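Local coordinates for uncharacterized protein (Plasmodium falciparum, PDB 1ZSO) that is of unknown function but probably binds a zinc ion, at residues B[22-28]-B[122-128]; B[32-38]-B[114-120]; B[65-69]-B[81-85]. One frame throughout, in Å; residues are numbered along the deposited sequence.

Contact 1 of 3, residues B[22-28]-B[122-128]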
loop_
_atom_site.group_PDB
_atom_site.type_symbol
_atom_site.label_atom_id
_atom_site.label_comp_id
_atom_site.label_asym_id
_atom_site.label_seq_id
_atom_site.Cartn_x
_atom_site.Cartn_y
_atom_site.Cartn_z
ATOM N N ASN B 22 -21.376 26.814 13.058
ATOM C CA ASN B 22 -20.441 27.279 14.071
ATOM C C ASN B 22 -19.038 26.667 13.881
ATOM O O ASN B 22 -18.251 26.519 14.821
ATOM C CB ASN B 22 -21.043 27.042 15.460
ATOM C CG ASN B 22 -22.089 28.086 15.814
ATOM O OD1 ASN B 22 -22.174 29.106 15.172
ATOM N ND2 ASN B 22 -22.860 27.847 16.831
ATOM N N VAL B 23 -18.740 26.368 12.624
ATOM C CA VAL B 23 -17.439 25.836 12.191
ATOM C C VAL B 23 -16.641 26.874 11.413
ATOM O O VAL B 23 -17.157 27.532 10.540
ATOM C CB VAL B 23 -17.637 24.608 11.263
ATOM C CG1 VAL B 23 -16.323 24.182 10.638
ATOM C CG2 VAL B 23 -18.263 23.452 12.025
ATOM N N LYS B 24 -15.366 27.012 11.715
ATOM C CA LYS B 24 -14.556 27.981 10.995
ATOM C C LYS B 24 -13.859 27.266 9.831
ATOM O O LYS B 24 -13.782 27.774 8.711
ATOM C CB LYS B 24 -13.586 28.703 11.945
ATOM C CG LYS B 24 -12.546 29.546 11.240
ATOM C CD LYS B 24 -12.251 30.840 11.982
ATOM C CE LYS B 24 -11.660 31.873 11.008
ATOM N NZ LYS B 24 -11.854 33.318 11.408
ATOM N N ARG B 25 -13.415 26.044 10.086
ATOM C CA ARG B 25 -12.840 25.224 9.034
ATOM C C ARG B 25 -12.864 23.770 9.438
ATOM O O ARG B 25 -12.772 23.422 10.621
ATOM C CB ARG B 25 -11.397 25.652 8.690
ATOM C CG ARG B 25 -10.483 25.727 9.907
ATOM C CD ARG B 25 -8.993 25.625 9.571
ATOM N NE ARG B 25 -8.187 25.941 10.755
ATOM C CZ ARG B 25 -6.937 25.526 11.002
ATOM N NH1 ARG B 25 -6.267 24.741 10.157
ATOM N NH2 ARG B 25 -6.355 25.917 12.131
ATOM N N LEU B 26 -13.033 22.948 8.411
ATOM C CA LEU B 26 -12.880 21.519 8.467
ATOM C C LEU B 26 -11.623 21.263 7.666
ATOM O O LEU B 26 -11.403 21.920 6.639
ATOM C CB LEU B 26 -14.096 20.868 7.804
ATOM C CG LEU B 26 -14.102 19.392 7.448
ATOM C CD1 LEU B 26 -14.113 18.385 8.647
ATOM C CD2 LEU B 26 -15.288 19.188 6.555
ATOM N N PHE B 27 -10.764 20.369 8.146
ATOM C CA PHE B 27 -9.529 20.088 7.436
ATOM C C PHE B 27 -8.944 18.804 7.918
ATOM O O PHE B 27 -9.449 18.214 8.873
ATOM C CB PHE B 27 -8.506 21.234 7.570
ATOM C CG PHE B 27 -8.014 21.500 8.985
ATOM C CD1 PHE B 27 -8.861 22.029 9.948
ATOM C CD2 PHE B 27 -6.677 21.290 9.316
ATOM C CE1 PHE B 27 -8.409 22.286 11.222
ATOM C CE2 PHE B 27 -6.210 21.531 10.588
ATOM C CZ PHE B 27 -7.072 22.037 11.545
ATOM N N CYS B 28 -7.876 18.362 7.254
ATOM C CA CYS B 28 -7.125 17.209 7.721
ATOM C C CYS B 28 -5.610 17.406 7.634
ATOM O O CYS B 28 -5.134 18.354 7.017
ATOM C CB CYS B 28 -7.560 15.985 6.959
ATOM S SG CYS B 28 -7.612 16.203 5.190
ATOM N N ASN B 122 -10.339 10.874 10.669
ATOM C CA ASN B 122 -9.244 11.679 11.177
ATOM C C ASN B 122 -9.379 13.122 10.696
ATOM O O ASN B 122 -8.381 13.780 10.431
ATOM C CB ASN B 122 -7.788 11.184 10.834
ATOM C CG ASN B 122 -7.694 9.767 10.262
ATOM O OD1 ASN B 122 -8.173 9.462 9.164
ATOM N ND2 ASN B 122 -6.942 8.937 10.956
ATOM N N PHE B 123 -10.585 13.647 10.604
ATOM C CA PHE B 123 -10.705 15.073 10.267
ATOM C C PHE B 123 -10.479 15.892 11.515
ATOM O O PHE B 123 -10.516 15.378 12.614
ATOM C CB PHE B 123 -12.061 15.419 9.664
ATOM C CG PHE B 123 -12.264 14.879 8.292
ATOM C CD1 PHE B 123 -11.785 15.564 7.199
ATOM C CD2 PHE B 123 -12.936 13.677 8.089
ATOM C CE1 PHE B 123 -11.957 15.077 5.927
ATOM C CE2 PHE B 123 -13.132 13.191 6.826
ATOM C CZ PHE B 123 -12.646 13.906 5.729
ATOM N N ILE B 124 -10.192 17.167 11.309
ATOM C CA ILE B 124 -9.947 18.120 12.362
ATOM C C ILE B 124 -10.936 19.242 12.071
ATOM O O ILE B 124 -11.181 19.597 10.911
ATOM C CB ILE B 124 -8.482 18.634 12.377
ATOM C CG1 ILE B 124 -7.509 17.441 12.347
ATOM C CG2 ILE B 124 -8.202 19.553 13.624
ATOM C CD1 ILE B 124 -6.028 17.821 12.260
ATOM N N VAL B 125 -11.554 19.745 13.134
ATOM C CA VAL B 125 -12.425 20.889 13.023
ATOM C C VAL B 125 -11.993 21.971 14.014
ATOM O O VAL B 125 -11.682 21.686 15.171
ATOM C CB VAL B 125 -13.859 20.502 13.297
ATOM C CG1 VAL B 125 -14.667 21.733 13.590
ATOM C CG2 VAL B 125 -14.416 19.720 12.114
ATOM N N GLU B 126 -11.963 23.206 13.532
ATOM C CA GLU B 126 -11.869 24.379 14.400
ATOM C C GLU B 126 -13.245 25.016 14.380
ATOM O O GLU B 126 -13.828 25.122 13.313
ATOM C CB GLU B 126 -10.832 25.383 13.889
ATOM C CG GLU B 126 -10.614 26.558 14.879
ATOM C CD GLU B 126 -9.498 27.479 14.471
ATOM O OE1 GLU B 126 -9.042 27.369 13.312
ATOM O OE2 GLU B 126 -9.067 28.312 15.315
ATOM N N ASP B 127 -13.772 25.415 15.541
ATOM C CA ASP B 127 -15.047 26.142 15.572
ATOM C C ASP B 127 -14.792 27.642 15.608
ATOM O O ASP B 127 -13.647 28.053 15.692
ATOM C CB ASP B 127 -15.957 25.682 16.726
ATOM C CG ASP B 127 -15.416 26.043 18.121
ATOM O OD1 ASP B 127 -14.680 27.031 18.307
ATOM O OD2 ASP B 127 -15.771 25.321 19.062
ATOM N N THR B 128 -15.855 28.442 15.527
ATOM C CA THR B 128 -15.722 29.877 15.362
ATOM C C THR B 128 -15.108 30.552 16.603
ATOM O O THR B 128 -14.582 31.673 16.515
ATOM C CB THR B 128 -17.077 30.560 15.003
ATOM O OG1 THR B 128 -18.086 30.171 15.943
ATOM C CG2 THR B 128 -17.509 30.205 13.560
HETATM O O HOH W 1 -20.631 31.071 14.793
#

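Contact 2 of 3, residues B[32-38]-B[114-120]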
loop_
_atom_site.group_PDB
_atom_site.type_symbol
_atom_site.label_atom_id
_atom_site.label_comp_id
_atom_site.label_asym_id
_atom_site.label_seq_id
_atom_site.Cartn_x
_atom_site.Cartn_y
_atom_site.Cartn_z
ATOM N N TYR B 32 -3.976 11.976 7.734
ATOM C CA TYR B 32 -5.254 11.648 7.181
ATOM C C TYR B 32 -5.176 10.355 6.347
ATOM O O TYR B 32 -4.271 10.145 5.496
ATOM C CB TYR B 32 -5.851 12.816 6.354
ATOM C CG TYR B 32 -7.240 12.488 5.878
ATOM C CD1 TYR B 32 -8.317 12.598 6.718
ATOM C CD2 TYR B 32 -7.450 11.939 4.617
ATOM C CE1 TYR B 32 -9.595 12.232 6.291
ATOM C CE2 TYR B 32 -8.691 11.567 4.197
ATOM C CZ TYR B 32 -9.780 11.732 5.037
ATOM O OH TYR B 32 -11.035 11.335 4.617
ATOM N N LEU B 33 -6.149 9.484 6.602
ATOM C CA LEU B 33 -6.229 8.200 5.906
ATOM C C LEU B 33 -7.097 8.274 4.669
ATOM O O LEU B 33 -8.335 8.280 4.793
ATOM C CB LEU B 33 -6.769 7.108 6.823
ATOM C CG LEU B 33 -6.545 5.758 6.172
ATOM C CD1 LEU B 33 -5.054 5.578 5.981
ATOM C CD2 LEU B 33 -7.109 4.625 7.007
ATOM N N TRP B 34 -6.477 8.319 3.482
ATOM C CA TRP B 34 -7.273 8.306 2.218
ATOM C C TRP B 34 -7.721 6.886 1.915
ATOM O O TRP B 34 -6.927 5.921 2.052
ATOM C CB TRP B 34 -6.482 8.869 1.036
ATOM C CG TRP B 34 -6.110 10.247 1.246
ATOM C CD1 TRP B 34 -4.935 10.709 1.710
ATOM C CD2 TRP B 34 -6.951 11.390 1.067
ATOM N NE1 TRP B 34 -4.957 12.074 1.790
ATOM C CE2 TRP B 34 -6.193 12.517 1.407
ATOM C CE3 TRP B 34 -8.251 11.569 0.602
ATOM C CZ2 TRP B 34 -6.712 13.803 1.348
ATOM C CZ3 TRP B 34 -8.767 12.834 0.563
ATOM C CH2 TRP B 34 -7.994 13.937 0.911
ATOM N N ILE B 35 -9.004 6.770 1.560
ATOM C CA ILE B 35 -9.700 5.488 1.330
ATOM C C ILE B 35 -10.497 5.593 0.023
ATOM O O ILE B 35 -11.234 6.563 -0.246
ATOM C CB ILE B 35 -10.583 5.129 2.516
ATOM C CG1 ILE B 35 -9.750 5.175 3.803
ATOM C CG2 ILE B 35 -11.193 3.727 2.358
ATOM C CD1 ILE B 35 -10.544 5.160 5.044
ATOM N N PHE B 36 -10.304 4.633 -0.845
ATOM C CA PHE B 36 -10.963 4.689 -2.153
ATOM C C PHE B 36 -11.317 3.304 -2.567
ATOM O O PHE B 36 -10.657 2.329 -2.163
ATOM C CB PHE B 36 -10.026 5.272 -3.211
ATOM C CG PHE B 36 -9.790 6.755 -3.067
ATOM C CD1 PHE B 36 -10.733 7.649 -3.501
ATOM C CD2 PHE B 36 -8.621 7.235 -2.510
ATOM C CE1 PHE B 36 -10.532 9.033 -3.357
ATOM C CE2 PHE B 36 -8.407 8.591 -2.363
ATOM C CZ PHE B 36 -9.366 9.494 -2.796
ATOM N N ASN B 37 -12.367 3.224 -3.372
ATOM C CA ASN B 37 -12.482 2.143 -4.292
ATOM C C ASN B 37 -11.909 2.574 -5.646
ATOM O O ASN B 37 -12.237 3.637 -6.184
ATOM C CB ASN B 37 -13.918 1.724 -4.502
ATOM C CG ASN B 37 -14.589 1.171 -3.268
ATOM O OD1 ASN B 37 -13.974 0.692 -2.316
ATOM N ND2 ASN B 37 -15.913 1.192 -3.319
ATOM N N ILE B 38 -11.058 1.716 -6.196
ATOM C CA ILE B 38 -10.419 1.961 -7.485
ATOM C C ILE B 38 -10.697 0.893 -8.542
ATOM O O ILE B 38 -11.209 -0.200 -8.257
ATOM C CB ILE B 38 -8.911 2.089 -7.309
ATOM C CG1 ILE B 38 -8.339 0.744 -6.850
ATOM C CG2 ILE B 38 -8.621 3.263 -6.304
ATOM C CD1 ILE B 38 -6.821 0.582 -7.047
ATOM N N LEU B 114 -9.994 6.503 -9.662
ATOM C CA LEU B 114 -10.643 6.691 -8.377
ATOM C C LEU B 114 -12.127 6.608 -8.615
ATOM O O LEU B 114 -12.641 7.438 -9.322
ATOM C CB LEU B 114 -10.321 8.081 -7.806
ATOM C CG LEU B 114 -8.823 8.347 -7.614
ATOM C CD1 LEU B 114 -8.555 9.537 -6.694
ATOM C CD2 LEU B 114 -8.171 7.107 -7.059
ATOM N N ILE B 115 -12.807 5.594 -8.051
ATOM C CA ILE B 115 -14.244 5.400 -8.283
ATOM C C ILE B 115 -15.077 6.046 -7.140
ATOM O O ILE B 115 -15.900 6.953 -7.357
ATOM C CB ILE B 115 -14.574 3.878 -8.446
ATOM C CG1 ILE B 115 -13.800 3.265 -9.613
ATOM C CG2 ILE B 115 -16.030 3.650 -8.689
ATOM C CD1 ILE B 115 -14.158 3.835 -10.977
ATOM N N ASP B 116 -14.815 5.572 -5.924
ATOM C CA ASP B 116 -15.565 5.939 -4.745
ATOM C C ASP B 116 -14.576 6.405 -3.700
ATOM O O ASP B 116 -13.576 5.767 -3.499
ATOM C CB ASP B 116 -16.288 4.719 -4.164
ATOM C CG ASP B 116 -17.317 4.138 -5.104
ATOM O OD1 ASP B 116 -18.137 4.920 -5.646
ATOM O OD2 ASP B 116 -17.332 2.887 -5.282
ATOM N N PHE B 117 -14.904 7.505 -3.030
ATOM C CA PHE B 117 -14.162 8.055 -1.918
ATOM C C PHE B 117 -14.925 7.771 -0.626
ATOM O O PHE B 117 -16.162 7.787 -0.600
ATOM C CB PHE B 117 -14.068 9.556 -2.134
ATOM C CG PHE B 117 -13.534 10.294 -0.976
ATOM C CD1 PHE B 117 -12.267 10.021 -0.496
ATOM C CD2 PHE B 117 -14.293 11.269 -0.355
ATOM C CE1 PHE B 117 -11.768 10.708 0.605
ATOM C CE2 PHE B 117 -13.791 11.952 0.739
ATOM C CZ PHE B 117 -12.534 11.679 1.215
ATOM N N PHE B 118 -14.185 7.484 0.430
ATOM C CA PHE B 118 -14.740 7.244 1.731
ATOM C C PHE B 118 -14.098 8.138 2.754
ATOM O O PHE B 118 -13.004 7.895 3.152
ATOM C CB PHE B 118 -14.545 5.798 2.138
ATOM C CG PHE B 118 -15.213 4.854 1.218
ATOM C CD1 PHE B 118 -14.593 4.474 0.042
ATOM C CD2 PHE B 118 -16.492 4.386 1.487
ATOM C CE1 PHE B 118 -15.231 3.614 -0.850
ATOM C CE2 PHE B 118 -17.125 3.521 0.612
ATOM C CZ PHE B 118 -16.484 3.158 -0.579
ATOM N N PRO B 119 -14.813 9.159 3.220
ATOM C CA PRO B 119 -14.276 9.973 4.299
ATOM C C PRO B 119 -14.006 9.116 5.509
ATOM O O PRO B 119 -14.756 8.165 5.785
ATOM C CB PRO B 119 -15.389 10.993 4.596
ATOM C CG PRO B 119 -16.576 10.511 3.907
ATOM C CD PRO B 119 -16.150 9.591 2.797
ATOM N N SER B 120 -12.913 9.421 6.198
ATOM C CA SER B 120 -12.480 8.598 7.295
ATOM C C SER B 120 -12.830 9.341 8.570
ATOM O O SER B 120 -13.712 10.186 8.570
ATOM C CB SER B 120 -10.981 8.268 7.167
ATOM O OG SER B 120 -10.181 9.441 7.253
HETATM O O HOH W 2 -10.584 8.874 3.089
#

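Contact 3 of 3, residues B[65-69]-B[81-85]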
loop_
_atom_site.group_PDB
_atom_site.type_symbol
_atom_site.label_atom_id
_atom_site.label_comp_id
_atom_site.label_asym_id
_atom_site.label_seq_id
_atom_site.Cartn_x
_atom_site.Cartn_y
_atom_site.Cartn_z
ATOM N N GLY B 65 10.931 8.461 -9.678
ATOM C CA GLY B 65 9.841 8.982 -8.863
ATOM C C GLY B 65 9.301 8.021 -7.816
ATOM O O GLY B 65 9.660 6.831 -7.762
ATOM N N THR B 66 8.444 8.569 -6.967
ATOM C CA THR B 66 7.845 7.828 -5.865
ATOM C C THR B 66 6.327 7.965 -5.933
ATOM O O THR B 66 5.845 8.836 -6.604
ATOM C CB THR B 66 8.359 8.369 -4.528
ATOM O OG1 THR B 66 7.934 9.734 -4.375
ATOM C CG2 THR B 66 9.873 8.304 -4.474
ATOM N N ALA B 67 5.589 7.104 -5.220
ATOM C CA ALA B 67 4.136 7.179 -5.137
ATOM C C ALA B 67 3.664 6.942 -3.705
ATOM O O ALA B 67 4.382 6.369 -2.882
ATOM C CB ALA B 67 3.474 6.177 -6.055
ATOM N N ASN B 68 2.448 7.408 -3.431
ATOM C CA ASN B 68 1.781 7.234 -2.143
ATOM C C ASN B 68 1.027 5.900 -2.117
ATOM O O ASN B 68 0.862 5.291 -1.055
ATOM C CB ASN B 68 0.730 8.332 -1.916
ATOM C CG ASN B 68 1.321 9.675 -1.705
ATOM O OD1 ASN B 68 0.701 10.667 -2.062
ATOM N ND2 ASN B 68 2.510 9.740 -1.108
ATOM N N PHE B 69 0.564 5.491 -3.304
ATOM C CA PHE B 69 -0.058 4.186 -3.524
ATOM C C PHE B 69 0.338 3.592 -4.868
ATOM O O PHE B 69 0.390 4.295 -5.880
ATOM C CB PHE B 69 -1.597 4.264 -3.471
ATOM C CG PHE B 69 -2.269 2.919 -3.601
ATOM C CD1 PHE B 69 -2.413 2.091 -2.500
ATOM C CD2 PHE B 69 -2.710 2.453 -4.831
ATOM C CE1 PHE B 69 -3.039 0.790 -2.626
ATOM C CE2 PHE B 69 -3.313 1.209 -4.945
ATOM C CZ PHE B 69 -3.467 0.365 -3.822
ATOM N N THR B 81 -0.134 3.818 -10.159
ATOM C CA THR B 81 0.203 4.671 -9.029
ATOM C C THR B 81 -0.855 5.767 -8.756
ATOM O O THR B 81 -1.568 6.209 -9.660
ATOM C CB THR B 81 1.531 5.398 -9.290
ATOM O OG1 THR B 81 1.389 6.229 -10.450
ATOM C CG2 THR B 81 2.641 4.417 -9.537
ATOM N N ILE B 82 -0.939 6.157 -7.489
ATOM C CA ILE B 82 -1.605 7.401 -7.066
ATOM C C ILE B 82 -0.635 8.266 -6.269
ATOM O O ILE B 82 0.080 7.789 -5.406
ATOM C CB ILE B 82 -2.775 7.152 -6.118
ATOM C CG1 ILE B 82 -3.743 6.144 -6.703
ATOM C CG2 ILE B 82 -3.472 8.483 -5.847
ATOM C CD1 ILE B 82 -4.715 5.599 -5.698
ATOM N N ASN B 83 -0.614 9.533 -6.575
ATOM C CA ASN B 83 0.100 10.539 -5.775
ATOM C C ASN B 83 -0.871 11.667 -5.438
ATOM O O ASN B 83 -1.504 12.213 -6.353
ATOM C CB ASN B 83 1.257 11.158 -6.548
ATOM C CG ASN B 83 2.595 10.527 -6.235
ATOM O OD1 ASN B 83 2.989 10.382 -5.075
ATOM N ND2 ASN B 83 3.333 10.205 -7.281
ATOM N N PHE B 84 -0.977 11.984 -4.145
ATOM C CA PHE B 84 -1.555 13.229 -3.667
ATOM C C PHE B 84 -0.737 14.390 -4.198
ATOM O O PHE B 84 0.501 14.350 -4.198
ATOM C CB PHE B 84 -1.539 13.260 -2.112
ATOM C CG PHE B 84 -2.006 14.577 -1.512
ATOM C CD1 PHE B 84 -3.316 14.779 -1.214
ATOM C CD2 PHE B 84 -1.108 15.586 -1.229
ATOM C CE1 PHE B 84 -3.736 15.957 -0.682
ATOM C CE2 PHE B 84 -1.508 16.761 -0.715
ATOM C CZ PHE B 84 -2.824 16.970 -0.431
ATOM N N VAL B 85 -1.435 15.427 -4.655
ATOM C CA VAL B 85 -0.812 16.572 -5.229
ATOM C C VAL B 85 -0.917 17.703 -4.227
ATOM O O VAL B 85 -2.020 18.098 -3.847
ATOM C CB VAL B 85 -1.500 17.001 -6.549
ATOM C CG1 VAL B 85 -0.868 18.293 -7.070
ATOM C CG2 VAL B 85 -1.404 15.933 -7.604
HETATM O O HOH W 3 5.244 10.549 -3.896
#

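Contact 1 of 3, residues B[22-28]-B[122-128]
The ring of Phe27 meets Ile124 on one side of an antiparallel strand pair. Ile124 sets its CB over one face, 3.9 Å from the ring centroid and 17° off the normal, a CH-pi contact, and its CG2 comes within 3.4 Å of Phe27 CZ. Arg25 of the same strand covers the opposite face, NH1 standing above it near the rim. At the guanidinium edge, in its plane, sits Glu126 OE1, gripped side-on by two nitrogens: Arg25 NE at 3.1 Å and NH2 at 3.3 Å. The carboxylate is turned 63° from the guanidinium, and NE meets OE1 nearly along the C-O bond while NH2 reaches it from above the carboxylate plane. Arg25 leaves its backbone with CG wedged between N and carbonyl carbon (chi1 53°) and runs extended over the ring. On the reverse side Leu26 CD1 touches Val125 CG2 and Phe123 CB, each 3.7 Å away. The backbone adds a classic beta bulge, in which Lys24 N bonds Glu126 O at 2.9 Å and Arg25 N does so weakly. Nearby a water joins Asn22 OD1 to Thr128 OG1, and Asn22 ND2 is hydrogen-bonded to Cys153 O. Strands 92-94 and 132-136 flank the pair. The salt bridge probably holds the guanidinium flat over Phe27, coupling charge pairing to aromatic packing on one face of this four-stranded sheet, while apolar side chains pack the other around Leu26.

Contact 2 of 3, residues B[32-38]-B[114-120]
Phe36 and Phe117, a non-hydrogen-bonded antiparallel pair, meet through Phe36 CE1 and Phe117 CD1 at 3.5 Å, their planes inclined by 43°. Leu114 CD1 lies over one face of the Phe36 ring, 4.1 Å from its centroid. Further along, Phe117 CE1 meets the rim of Trp34 at CE3 (3.6 Å), which completes an aromatic cluster. The CG of Phe117 swings opposite its own backbone N (chi1 170°), carrying the ring along the partner strand to Trp34, one face of which has Tyr32 CD2 over its centre. On the reverse side Asn37 ND2 gives a hydrogen bond of 3.0 Å to Asp116 OD2, on the anti side of a carboxylate turned 77° from the amide. Phe118 presents its ring edge to this amide, with CZ 3.4 Å from Asn37 ND2. The backbone beneath the Asn37-Asp116 pair forms a classic beta bulge: Ile115 N and Asp116 N both bond Asn37 O, at 2.8 and 3.2 Å. At the far end, where regular pairing has ceased, Tyr32 OH accepts from Ser120 N, and one water is held by Tyr32 OH, Leu33 O and Phe118 O, with a weak bond from Ile35 N. Asn122 fixes Ser120 OG. Asn37 OD1 is taken by Asn49 N of strand 46-52, the neighbour on the other side of strand 34-40. The cluster itself packs on two strands of the six-stranded sheet, 102-110 through Phe107 and 152-163 through Tyr161 and Val163, and thus joins the two sheets.

Contact 3 of 3, residues B[65-69]-B[81-85]
The two backbones run nearly at right angles, 93° apart end to end, and come into antiparallel register at Phe69 and Ile82, where Ile82 N bonds Phe69 O at 2.8 Å. Asn68 and Phe69 both face Ile82 in a classic beta bulge: Ile82 O accepts from Asn68 N, nearly head-on to the carbonyl, and from Phe69 N, which lies in the carbonyl plane. Beyond this point main-chain pairing gives way to side-chain amides. Asn83 reaches back to the diverging segment and its ND2 donates to Thr66 O at 2.9 Å, with a nearly straight N-H, meeting a lone pair of Thr66 O in the carbonyl plane, with that oxygen lying in the plane of the Asn83 amide. Asn68 works in the reverse sense: with CG lying beside its backbone N (chi1 -69°), its OD1 accepts from Phe84 N at 3.0 Å. The two amide planes stand almost perpendicular, 82° apart. The remaining functions are also engaged, since Asn68 ND2 bonds Asp56 O and a water donates to Asn83 OD1 at 2.6 Å while bonding Thr66 OG1 as well. Apolar contacts frame the bulge. Phe69 CD2 touches Ile82 CD1 at 3.8 Å on one side, and Ala67 CB rests against Thr81 CB at 3.9 Å. Strand 102-110 pairs with the other side of strand 80-85, and Phe69 and Ile82 both pack on Ile50 of strand 46-52. Each asparagine thus stands in for a missing backbone partner: one supplies an acceptor to an amide N-H, the other a donor to a carbonyl. Polar main-chain groups are thereby satisfied where the chain passes from its short pairing with 58-59 to the edge of the six-stranded sheet.

Overall arrangement
The three contacts show how an all-beta chain is closed by nested pairings: contact 3 lies within the loop closed by contact 2, which itself lies within that of contact 1. Each belongs mainly to a different antiparallel sheet, contact 1 to the four-stranded, contact 2 to the three-stranded and contact 3 to the edge of the six-stranded one. Contact 2, nearest the chain centre, touches both others, through Asn122 and Leu33 toward contact 1 and through Leu114 and Ile82 toward contact 3. Centres of contacts 1 and 3 lie about 26 Å apart, on opposite sides of the chain's centre. Contact 2 therefore links the two ends of this elongated protein.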